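Local atomic coordinates of putative amino acid binding protein (Streptococcus mutans, PDB entry 4C0R), a protein that probably serves as the extracellular solute-binding protein that captures glutathione and delivers it to the cystine ABC importer TcyBC. Residues T49-T52 and S53-G57. Numbering follows the deposited sequence.
Sequences TEWT and SIFSG. With CD (cadmium ion), chain H; GDS (oxidized glutathione disulfide), chain C.
Trp51 and Phe55, one helical turn apart, form the T-shaped aromatic pair of a local contact at the start of helix 51-59, just after strand 42-48. The evidence is an 80° angle between the ring planes and 4.9 Å between the centroids of the Trp51 six-membered ring and the Phe55 ring. Phe55 presents its CE2 edge, which lies 3.7 Å from Trp51 CZ2. SG5 of oxidized glutathione disulfide lies over the opposite indole face, near CG and 3.4 Å from Trp51 CD2, while the phenyl edge meets the six-membered ring. Trp51 CG stands anti to the backbone N (chi1 170°), which brings the indole, whose CB starts out away from the following residues, round to Phe55; NE1 makes a weak hydrogen bond to Gln116 O. The helix opens with backbone bonds: Ile54 N reaches Glu50 O at 3.1 Å, and Ser56 N meets Thr52 O with a 160° angle at the hydrogen. One water links Thr49 OG1 to Ser53 OG and another joins Thr52 OG1 to the same serine oxygen, while Thr49 OG1 also bonds Tyr63 OH. Glu50 turns outward and chelates cadmium through OE1 at 2.5 Å and OE2 at 2.3 Å, the ion also binding ligand OE4. This ligand-facing helix start, with an aromatic ring packed against the bound ligand, belongs to the interlobe binding cleft of a family 3 solute-binding protein.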
# COMPACT_ATOMS: atom_id res chain seq x y z
N THR A 49 -5.07 9.28 9.51
CA THR A 49 -4.35 10.52 9.40
C THR A 49 -3.95 10.75 7.93
O THR A 49 -4.20 9.88 7.09
CB THR A 49 -3.17 10.55 10.36
OG1 THR A 49 -2.68 11.90 10.49
CG2 THR A 49 -2.07 9.63 9.87
N GLU A 50 -3.36 11.88 7.61
CA GLU A 50 -2.90 12.09 6.24
C GLU A 50 -1.68 11.23 5.96
O GLU A 50 -0.87 10.95 6.84
CB GLU A 50 -2.48 13.55 6.03
CG GLU A 50 -3.61 14.55 6.20
CD GLU A 50 -4.49 14.76 4.99
OE1 GLU A 50 -4.34 14.08 3.96
OE2 GLU A 50 -5.36 15.63 5.08
N TRP A 51 -1.51 10.87 4.69
CA TRP A 51 -0.36 10.07 4.28
C TRP A 51 0.95 10.69 4.74
O TRP A 51 1.78 10.02 5.32
CB TRP A 51 -0.40 9.99 2.76
CG TRP A 51 0.79 9.41 2.05
CD1 TRP A 51 1.60 10.08 1.20
CD2 TRP A 51 1.27 8.06 2.09
NE1 TRP A 51 2.58 9.25 0.70
CE2 TRP A 51 2.39 7.99 1.23
CE3 TRP A 51 0.86 6.91 2.75
CZ2 TRP A 51 3.12 6.81 1.04
CZ3 TRP A 51 1.57 5.73 2.55
CH2 TRP A 51 2.68 5.70 1.68
N THR A 52 1.13 11.98 4.51
CA THR A 52 2.43 12.57 4.85
C THR A 52 2.61 12.59 6.38
O THR A 52 3.73 12.48 6.86
CB THR A 52 2.63 13.97 4.22
OG1 THR A 52 1.56 14.82 4.57
CG2 THR A 52 2.70 13.84 2.73
N SER A 53 1.51 12.65 7.10
CA SER A 53 1.53 12.71 8.57
C SER A 53 1.89 11.36 9.19
O SER A 53 2.40 11.31 10.30
CB SER A 53 0.18 13.15 9.13
OG SER A 53 -0.06 14.50 8.77
N ILE A 54 1.68 10.25 8.48
CA ILE A 54 2.14 8.96 8.99
C ILE A 54 3.62 9.08 9.23
O ILE A 54 4.13 8.73 10.30
CB ILE A 54 1.86 7.82 8.01
CG1 ILE A 54 0.37 7.55 7.90
CG2 ILE A 54 2.61 6.55 8.47
CD1 ILE A 54 0.01 6.53 6.85
N PHE A 55 4.32 9.56 8.21
CA PHE A 55 5.77 9.60 8.27
C PHE A 55 6.24 10.68 9.24
O PHE A 55 7.16 10.42 9.99
CB PHE A 55 6.33 9.76 6.85
CG PHE A 55 5.96 8.63 5.97
CD1 PHE A 55 6.71 7.47 5.96
CD2 PHE A 55 4.81 8.70 5.19
CE1 PHE A 55 6.33 6.40 5.15
CE2 PHE A 55 4.42 7.61 4.39
CZ PHE A 55 5.21 6.48 4.38
N SER A 56 5.63 11.84 9.23
CA SER A 56 6.14 12.89 10.14
C SER A 56 5.83 12.53 11.60
O SER A 56 6.59 12.83 12.52
CB SER A 56 5.61 14.27 9.76
OG SER A 56 4.22 14.33 9.86
N GLY A 57 4.73 11.83 11.82
CA GLY A 57 4.40 11.37 13.16
C GLY A 57 5.27 10.24 13.65
O GLY A 57 5.58 10.15 14.84
CD CD H . -6.45 15.19 3.12
CD1 GDS C . -3.15 12.04 -0.04
N2 GDS C . -3.96 11.29 -1.02
CA2 GDS C . -4.75 10.25 -0.47
C2 GDS C . -6.09 10.57 0.08
O2 GDS C . -6.63 9.83 0.93
CB2 GDS C . -4.33 8.83 -0.38
SG2 GDS C . -2.79 8.50 -1.21
N3 GDS C . -6.74 11.78 -0.39
CA3 GDS C . -8.01 12.19 0.19
C3 GDS C . -7.63 13.36 1.09
OE3 GDS C . -8.40 14.37 1.22
OE4 GDS C . -6.54 13.38 1.74
N4 GDS C . -1.87 5.82 -2.79
CA4 GDS C . -2.53 6.15 -4.03
C4 GDS C . -1.56 6.75 -4.99
OE5 GDS C . -0.31 6.55 -4.88
OE6 GDS C . -2.05 7.41 -5.95
C5 GDS C . -2.66 5.31 -1.71
O5 GDS C . -3.87 5.13 -1.87
CA5 GDS C . -1.92 5.13 -0.46
N5 GDS C . -0.59 4.68 -0.52
CB5 GDS C . -2.27 6.12 0.60
SG5 GDS C . -1.53 7.72 0.18
CA6 GDS C . 3.03 2.30 -2.39
C6 GDS C . 4.02 2.96 -1.45
OE7 GDS C . 4.34 4.17 -1.66
OE8 GDS C . 4.51 2.34 -0.48
N6 GDS C . 3.02 0.86 -2.07
CB6 GDS C . 1.68 2.91 -2.27
CG6 GDS C . 1.34 3.11 -0.78
CD6 GDS C . -0.15 3.37 -0.71
O6 GDS C . -1.04 2.51 -0.78
O HOH W 1 -2.89 14.70 9.85
O HOH W 2 1.15 16.28 6.97